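Local coordinates for uncharacterized protein BF1032 (Bacteroides fragilis, PDB 3NRH) that is of unknown function but belongs to the DUF5063 family and folds as a predominantly alpha-helical protein, at residues A53-P67 and T137-F149. Residues are numbered along the deposited sequence; the frame is centred on the assembly and turned at random.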
ATOM      1  N   ALA A  53       0.557  -9.081  -5.229  1.00  8.39           N
ATOM      2  CA  ALA A  53       1.423  -9.140  -6.401  1.00 11.94           C
ATOM      3  C   ALA A  53       2.859  -9.403  -5.946  1.00 14.54           C
ATOM      4  O   ALA A  53       3.587 -10.181  -6.566  1.00 12.48           O
ATOM      5  CB  ALA A  53       1.351  -7.831  -7.173  1.00 17.37           C
ATOM      6  N   SER A  54       3.251  -8.760  -4.849  1.00 13.22           N
ATOM      7  CA  SER A  54       4.596  -8.908  -4.303  1.00 15.38           C
ATOM      8  C   SER A  54       4.860 -10.311  -3.776  1.00 16.09           C
ATOM      9  O   SER A  54       6.010 -10.730  -3.672  1.00 13.33           O
ATOM     10  CB  SER A  54       4.818  -7.905  -3.163  1.00 15.11           C
ATOM     11  OG  SER A  54       4.649  -6.571  -3.612  1.00 16.70           O
HETATM   12  N   MSE A  55       3.795 -11.033  -3.444  1.00 14.21           N
HETATM   13  CA  MSE A  55       3.924 -12.384  -2.904  1.00 17.40           C
HETATM   14  C   MSE A  55       3.816 -13.501  -3.931  1.00 19.31           C
HETATM   15  O   MSE A  55       3.889 -14.683  -3.582  1.00 21.62           O
HETATM   16  CB  MSE A  55       2.881 -12.600  -1.809  1.00 17.70           C
HETATM   17  CG  MSE A  55       3.109 -11.712  -0.599  1.00 24.50           C
HETATM   18 SE   MSE A  55       1.742 -11.933   0.744  1.00 43.48          SE
HETATM   19  CE  MSE A  55       2.347 -13.601   1.521  1.00 39.00           C
ATOM     20  N   LEU A  56       3.646 -13.130  -5.194  1.00 18.80           N
ATOM     21  CA  LEU A  56       3.531 -14.114  -6.262  1.00 20.13           C
ATOM     22  C   LEU A  56       4.810 -14.919  -6.418  1.00 23.72           C
ATOM     23  O   LEU A  56       5.899 -14.434  -6.119  1.00 17.88           O
ATOM     24  CB  LEU A  56       3.207 -13.420  -7.585  1.00 14.78           C
ATOM     25  CG  LEU A  56       1.783 -12.869  -7.703  1.00 10.70           C
ATOM     26  CD1 LEU A  56       1.628 -12.097  -9.003  1.00 15.39           C
ATOM     27  CD2 LEU A  56       0.792 -14.022  -7.644  1.00 11.17           C
ATOM     28  N   PRO A  57       4.689 -16.178  -6.863  1.00 24.46           N
ATOM     29  CA  PRO A  57       5.876 -17.018  -7.049  1.00 22.86           C
ATOM     30  C   PRO A  57       6.534 -16.673  -8.382  1.00 26.00           C
ATOM     31  O   PRO A  57       5.937 -15.996  -9.220  1.00 26.14           O
ATOM     32  CB  PRO A  57       5.299 -18.428  -7.028  1.00 26.82           C
ATOM     33  CG  PRO A  57       3.972 -18.245  -7.685  1.00 25.31           C
ATOM     34  CD  PRO A  57       3.455 -16.965  -7.039  1.00 25.38           C
ATOM     35  N   LYS A  58       7.764 -17.134  -8.572  1.00 30.21           N
ATOM     36  CA  LYS A  58       8.495 -16.876  -9.805  1.00 33.48           C
ATOM     37  C   LYS A  58       7.854 -17.619 -10.974  1.00 27.72           C
ATOM     38  O   LYS A  58       7.640 -18.829 -10.911  1.00 31.33           O
ATOM     39  CB  LYS A  58       9.955 -17.308  -9.644  1.00 36.40           C
ATOM     40  CG  LYS A  58      10.727 -16.475  -8.629  1.00 50.17           C
ATOM     41  CD  LYS A  58      12.055 -17.117  -8.246  1.00 51.68           C
ATOM     42  CE  LYS A  58      11.843 -18.370  -7.408  1.00 48.11           C
ATOM     43  NZ  LYS A  58      13.130 -18.940  -6.923  1.00 52.21           N
ATOM     44  N   CYS A  59       7.545 -16.882 -12.036  1.00 30.47           N
ATOM     45  CA  CYS A  59       6.920 -17.464 -13.218  1.00 39.64           C
ATOM     46  C   CYS A  59       7.829 -17.369 -14.439  1.00 40.15           C
ATOM     47  O   CYS A  59       8.572 -16.402 -14.601  1.00 45.06           O
ATOM     48  CB  CYS A  59       5.595 -16.756 -13.511  1.00 39.17           C
ATOM     49  SG  CYS A  59       4.409 -16.828 -12.154  1.00 48.10           S
ATOM     50  N   GLU A  60       7.762 -18.379 -15.298  1.00 40.69           N
ATOM     51  CA  GLU A  60       8.574 -18.411 -16.508  1.00 39.31           C
ATOM     52  C   GLU A  60       7.683 -18.480 -17.746  1.00 40.46           C
ATOM     53  O   GLU A  60       6.651 -19.140 -17.738  1.00 37.47           O
ATOM     54  CB  GLU A  60       9.501 -19.628 -16.490  1.00 43.18           C
ATOM     55  CG  GLU A  60       8.764 -20.961 -16.430  1.00 50.78           C
ATOM     56  CD  GLU A  60       9.689 -22.155 -16.567  1.00 56.78           C
ATOM     57  OE1 GLU A  60      10.643 -22.272 -15.766  1.00 59.68           O
ATOM     58  OE2 GLU A  60       9.460 -22.981 -17.478  1.00 62.36           O
HETATM   59  N   MSE A  61       8.087 -17.793 -18.806  1.00 44.10           N
HETATM   60  CA  MSE A  61       7.340 -17.793 -20.059  1.00 44.40           C
HETATM   61  C   MSE A  61       7.473 -19.160 -20.739  1.00 45.79           C
HETATM   62  O   MSE A  61       8.565 -19.720 -20.788  1.00 46.54           O
HETATM   63  CB  MSE A  61       7.907 -16.726 -20.998  1.00 46.86           C
HETATM   64  CG  MSE A  61       7.474 -15.296 -20.680  1.00 52.45           C
HETATM   65 SE   MSE A  61       5.555 -15.133 -20.710  1.00 57.42          SE
HETATM   66  CE  MSE A  61       5.172 -16.006 -22.386  1.00 59.86           C
ATOM     67  N   ILE A  62       6.364 -19.718 -21.221  1.00 47.25           N
ATOM     68  CA  ILE A  62       6.384 -20.993 -21.954  1.00 48.60           C
ATOM     69  C   ILE A  62       6.414 -20.566 -23.417  1.00 54.85           C
ATOM     70  O   ILE A  62       7.096 -21.145 -24.249  1.00 59.90           O
ATOM     71  CB  ILE A  62       5.086 -21.810 -21.748  1.00 48.92           C
ATOM     72  CG1 ILE A  62       4.930 -22.201 -20.277  1.00 48.83           C
ATOM     73  CG2 ILE A  62       5.025 -22.980 -22.733  1.00 47.39           C
ATOM     74  CD1 ILE A  62       6.134 -22.751 -19.617  1.00 52.98           C
ATOM     75  N   GLY A  63       5.660 -19.517 -23.708  1.00 55.74           N
ATOM     76  CA  GLY A  63       5.586 -19.013 -25.058  1.00 53.09           C
ATOM     77  C   GLY A  63       4.490 -19.749 -25.788  1.00 52.55           C
ATOM     78  O   GLY A  63       3.388 -19.947 -25.253  1.00 60.23           O
ATOM     79  N   ASP A  64       4.811 -20.192 -26.998  1.00 45.52           N
ATOM     80  CA  ASP A  64       3.852 -20.862 -27.850  1.00 49.67           C
ATOM     81  C   ASP A  64       2.876 -19.774 -28.195  1.00 49.59           C
ATOM     82  O   ASP A  64       3.234 -18.690 -28.630  1.00 58.42           O
ATOM     83  CB  ASP A  64       3.081 -21.964 -27.122  1.00 51.73           C
ATOM     84  CG  ASP A  64       3.564 -23.349 -27.461  1.00 58.40           C
ATOM     85  OD1 ASP A  64       4.404 -23.857 -26.694  1.00 58.17           O
ATOM     86  OD2 ASP A  64       3.105 -23.934 -28.470  1.00 64.06           O
ATOM     87  N   GLU A  65       1.628 -20.084 -27.900  1.00 31.63           N
ATOM     88  CA  GLU A  65       0.450 -19.262 -28.153  1.00 27.28           C
ATOM     89  C   GLU A  65       0.311 -18.033 -27.257  1.00 21.52           C
ATOM     90  O   GLU A  65       0.429 -18.113 -26.037  1.00 20.68           O
ATOM     91  CB  GLU A  65      -0.760 -20.145 -27.945  1.00 25.70           C
ATOM     92  CG  GLU A  65      -2.080 -19.603 -28.345  1.00 34.37           C
ATOM     93  CD  GLU A  65      -3.166 -20.551 -27.917  1.00 43.54           C
ATOM     94  OE1 GLU A  65      -2.920 -21.773 -28.006  1.00 42.19           O
ATOM     95  OE2 GLU A  65      -4.251 -20.100 -27.490  1.00 35.17           O
ATOM     96  N   SER A  66       0.037 -16.897 -27.881  1.00 15.53           N
ATOM     97  CA  SER A  66      -0.150 -15.632 -27.171  1.00 18.61           C
ATOM     98  C   SER A  66      -1.491 -15.658 -26.447  1.00 16.25           C
ATOM     99  O   SER A  66      -2.494 -16.110 -26.997  1.00 21.05           O
ATOM    100  CB  SER A  66      -0.134 -14.457 -28.165  1.00 18.64           C
ATOM    101  OG  SER A  66       1.090 -14.405 -28.873  1.00 20.75           O
ATOM    102  N   PRO A  67      -1.520 -15.191 -25.193  1.00 15.97           N
ATOM    103  CA  PRO A  67      -2.772 -15.174 -24.426  1.00 16.62           C
ATOM    104  C   PRO A  67      -3.732 -14.176 -25.066  1.00 14.89           C
ATOM    105  O   PRO A  67      -3.295 -13.186 -25.656  1.00 20.20           O
ATOM    106  CB  PRO A  67      -2.322 -14.716 -23.039  1.00 15.08           C
ATOM    107  CG  PRO A  67      -0.882 -15.143 -22.975  1.00 17.91           C
ATOM    108  CD  PRO A  67      -0.376 -14.803 -24.352  1.00 13.68           C
ATOM    109  N   THR A 137      -1.725 -20.561 -21.499  1.00 17.56           N
ATOM    110  CA  THR A 137      -1.939 -19.122 -21.516  1.00 18.41           C
ATOM    111  C   THR A 137      -2.256 -18.580 -20.128  1.00 17.78           C
ATOM    112  O   THR A 137      -2.075 -17.393 -19.873  1.00 19.34           O
ATOM    113  CB  THR A 137      -3.053 -18.721 -22.517  1.00 13.61           C
ATOM    114  OG1 THR A 137      -4.231 -19.497 -22.274  1.00 18.72           O
ATOM    115  CG2 THR A 137      -2.583 -18.955 -23.950  1.00 24.12           C
HETATM  116  N   MSE A 138      -2.730 -19.444 -19.233  1.00 16.31           N
HETATM  117  CA  MSE A 138      -3.007 -19.018 -17.869  1.00 18.57           C
HETATM  118  C   MSE A 138      -1.643 -18.724 -17.253  1.00 23.96           C
HETATM  119  O   MSE A 138      -1.459 -17.734 -16.540  1.00 19.73           O
HETATM  120  CB  MSE A 138      -3.700 -20.132 -17.074  1.00 18.40           C
HETATM  121  CG  MSE A 138      -5.166 -20.352 -17.426  1.00 24.72           C
HETATM  122 SE   MSE A 138      -5.929 -21.866 -16.471  1.00 32.65          SE
HETATM  123  CE  MSE A 138      -6.102 -21.062 -14.732  1.00 21.82           C
ATOM    124  N   ASN A 139      -0.680 -19.591 -17.550  1.00 17.32           N
ATOM    125  CA  ASN A 139       0.668 -19.424 -17.026  1.00 17.58           C
ATOM    126  C   ASN A 139       1.367 -18.215 -17.628  1.00 18.59           C
ATOM    127  O   ASN A 139       1.974 -17.417 -16.909  1.00 16.59           O
ATOM    128  CB  ASN A 139       1.500 -20.680 -17.289  1.00 20.30           C
ATOM    129  CG  ASN A 139       2.948 -20.508 -16.879  1.00 18.42           C
ATOM    130  OD1 ASN A 139       3.754 -19.952 -17.623  1.00 27.66           O
ATOM    131  ND2 ASN A 139       3.280 -20.967 -15.683  1.00 21.53           N
ATOM    132  N   ASP A 140       1.283 -18.078 -18.948  1.00 18.05           N
ATOM    133  CA  ASP A 140       1.927 -16.960 -19.626  1.00 17.48           C
ATOM    134  C   ASP A 140       1.316 -15.613 -19.278  1.00 15.34           C
ATOM    135  O   ASP A 140       2.040 -14.628 -19.132  1.00 15.22           O
ATOM    136  CB  ASP A 140       1.921 -17.189 -21.139  1.00 16.54           C
ATOM    137  CG  ASP A 140       2.970 -18.202 -21.568  1.00 37.06           C
ATOM    138  OD1 ASP A 140       3.548 -18.857 -20.672  1.00 26.99           O
ATOM    139  OD2 ASP A 140       3.220 -18.345 -22.785  1.00 32.90           O
ATOM    140  N   SER A 141      -0.006 -15.555 -19.130  1.00 14.09           N
ATOM    141  CA  SER A 141      -0.647 -14.288 -18.776  1.00 15.12           C
ATOM    142  C   SER A 141      -0.183 -13.873 -17.380  1.00 16.44           C
ATOM    143  O   SER A 141       0.010 -12.688 -17.105  1.00 12.15           O
ATOM    144  CB  SER A 141      -2.181 -14.408 -18.821  1.00 20.27           C
ATOM    145  OG  SER A 141      -2.682 -15.354 -17.886  1.00 18.89           O
ATOM    146  N   LEU A 142       0.008 -14.855 -16.504  1.00 12.04           N
ATOM    147  CA  LEU A 142       0.478 -14.584 -15.145  1.00 15.53           C
ATOM    148  C   LEU A 142       1.907 -14.046 -15.198  1.00 13.03           C
ATOM    149  O   LEU A 142       2.229 -13.033 -14.574  1.00 13.38           O
ATOM    150  CB  LEU A 142       0.452 -15.860 -14.301  1.00 14.33           C
ATOM    151  CG  LEU A 142       1.054 -15.723 -12.902  1.00 16.99           C
ATOM    152  CD1 LEU A 142       0.231 -14.730 -12.101  1.00 24.68           C
ATOM    153  CD2 LEU A 142       1.086 -17.081 -12.206  1.00 25.72           C
ATOM    154  N   ALA A 143       2.764 -14.732 -15.948  1.00 15.66           N
ATOM    155  CA  ALA A 143       4.158 -14.318 -16.086  1.00 11.94           C
ATOM    156  C   ALA A 143       4.257 -12.887 -16.612  1.00 14.53           C
ATOM    157  O   ALA A 143       5.050 -12.091 -16.118  1.00 12.99           O
ATOM    158  CB  ALA A 143       4.902 -15.275 -17.023  1.00 14.84           C
ATOM    159  N   ILE A 144       3.457 -12.565 -17.624  1.00  9.25           N
ATOM    160  CA  ILE A 144       3.463 -11.222 -18.197  1.00 11.83           C
ATOM    161  C   ILE A 144       3.021 -10.184 -17.168  1.00 14.88           C
ATOM    162  O   ILE A 144       3.655  -9.142 -17.011  1.00 12.84           O
ATOM    163  CB  ILE A 144       2.529 -11.139 -19.421  1.00 11.86           C
ATOM    164  CG1 ILE A 144       3.126 -11.945 -20.575  1.00 10.89           C
ATOM    165  CG2 ILE A 144       2.330  -9.681 -19.839  1.00 19.81           C
ATOM    166  CD1 ILE A 144       2.236 -12.026 -21.789  1.00 15.58           C
ATOM    167  N   CYS A 145       1.929 -10.473 -16.469  1.00 11.98           N
ATOM    168  CA  CYS A 145       1.418  -9.561 -15.458  1.00 11.06           C
ATOM    169  C   CYS A 145       2.458  -9.330 -14.365  1.00 14.84           C
ATOM    170  O   CYS A 145       2.674  -8.198 -13.933  1.00 13.82           O
ATOM    171  CB  CYS A 145       0.136 -10.122 -14.851  1.00 12.46           C
ATOM    172  SG  CYS A 145      -0.698  -8.989 -13.723  1.00 14.95           S
ATOM    173  N   GLN A 146       3.103 -10.404 -13.916  1.00 11.17           N
ATOM    174  CA  GLN A 146       4.125 -10.283 -12.883  1.00 12.87           C
ATOM    175  C   GLN A 146       5.327  -9.477 -13.373  1.00 11.49           C
ATOM    176  O   GLN A 146       5.893  -8.673 -12.629  1.00 14.08           O
ATOM    177  CB  GLN A 146       4.595 -11.665 -12.431  1.00 17.20           C
ATOM    178  CG  GLN A 146       5.773 -11.614 -11.478  1.00 24.62           C
ATOM    179  CD  GLN A 146       6.238 -12.989 -11.056  1.00 34.31           C
ATOM    180  OE1 GLN A 146       6.697 -13.784 -11.879  1.00 28.62           O
ATOM    181  NE2 GLN A 146       6.120 -13.282  -9.766  1.00 25.98           N
ATOM    182  N   GLU A 147       5.731  -9.702 -14.617  1.00 12.09           N
ATOM    183  CA  GLU A 147       6.871  -8.976 -15.171  1.00 13.60           C
ATOM    184  C   GLU A 147       6.548  -7.488 -15.281  1.00 16.61           C
ATOM    185  O   GLU A 147       7.382  -6.637 -14.964  1.00 13.54           O
ATOM    186  CB  GLU A 147       7.235  -9.528 -16.550  1.00 17.35           C
ATOM    187  CG  GLU A 147       8.357  -8.775 -17.255  1.00 28.81           C
ATOM    188  CD  GLU A 147       9.607  -8.648 -16.405  1.00 34.23           C
ATOM    189  OE1 GLU A 147       9.976  -9.636 -15.735  1.00 39.88           O
ATOM    190  OE2 GLU A 147      10.229  -7.563 -16.416  1.00 37.19           O
ATOM    191  N   ASN A 148       5.333  -7.176 -15.724  1.00 12.15           N
ATOM    192  CA  ASN A 148       4.931  -5.786 -15.865  1.00  9.86           C
ATOM    193  C   ASN A 148       4.677  -5.096 -14.526  1.00  9.55           C
ATOM    194  O   ASN A 148       4.629  -3.865 -14.453  1.00 13.06           O
ATOM    195  CB  ASN A 148       3.712  -5.679 -16.783  1.00 15.41           C
ATOM    196  CG  ASN A 148       4.052  -6.016 -18.223  1.00 23.17           C
ATOM    197  OD1 ASN A 148       5.223  -6.006 -18.608  1.00 21.40           O
ATOM    198  ND2 ASN A 148       3.039  -6.306 -19.027  1.00 13.63           N
ATOM    199  N   PHE A 149       4.522  -5.883 -13.466  1.00  9.72           N
ATOM    200  CA  PHE A 149       4.328  -5.311 -12.137  1.00  9.59           C
ATOM    201  C   PHE A 149       5.593  -4.520 -11.804  1.00 11.32           C
ATOM    202  O   PHE A 149       5.530  -3.368 -11.378  1.00 11.13           O
ATOM    203  CB  PHE A 149       4.133  -6.424 -11.099  1.00 12.14           C
ATOM    204  CG  PHE A 149       4.191  -5.947  -9.671  1.00 12.89           C
ATOM    205  CD1 PHE A 149       3.224  -5.080  -9.168  1.00  6.97           C
ATOM    206  CD2 PHE A 149       5.210  -6.376  -8.824  1.00 13.76           C
ATOM    207  CE1 PHE A 149       3.271  -4.649  -7.841  1.00 11.73           C
ATOM    208  CE2 PHE A 149       5.266  -5.952  -7.493  1.00 21.62           C
ATOM    209  CZ  PHE A 149       4.294  -5.086  -7.002  1.00 16.43           C
TER
HETATM  210  O   HOH W   1       6.047 -10.551  -7.777  1.00 22.06           O
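Gln146 carries CG trans to its backbone N (chi1 173°) and stays extended, which lifts its amide to Pro57 and Cys59. Asp140 has CG anti to its carbonyl carbon, beside its own N (chi1 -76°), and its carboxylate reaches Ile62 and Gly63. Both side chains stand on helix 135-169 of this predominantly alpha-helical DUF5063 protein. They hold the connection that leaves helix 35-54 and runs along the long helix.

The Gln146 amide uses both ends. Gln146 NE2 donates to Pro57 O (2.8 Å), from above the carbonyl plane. Gln146 OE1 accepts Cys59 N (3.2 Å) on a lone pair. Six residues earlier, Asp140 grips successive backbone amides on the syn sides of its oxygens: OD1 takes Ile62 N at 3.0 Å, and OD2 takes Gly63 N at 2.9 Å. These N-H groups probably stabilise the carboxylate charge, though Gly63 O, a second acceptor 2.9 Å from Asp140 OD2, would oppose this.

Between the two polar sites, Cys59 SG packs on Leu142 CD2, and Cys59 CB lies against Ala143. Val13 of helix 11-28 also touches Leu142. The bent chain of selenomethionine Met61 brings SE to within 3.7 Å of Ala143 CB. At the helix 35-54 end, Ala53 CB sits over one face of the Phe149 ring, 3.9 Å from its centroid.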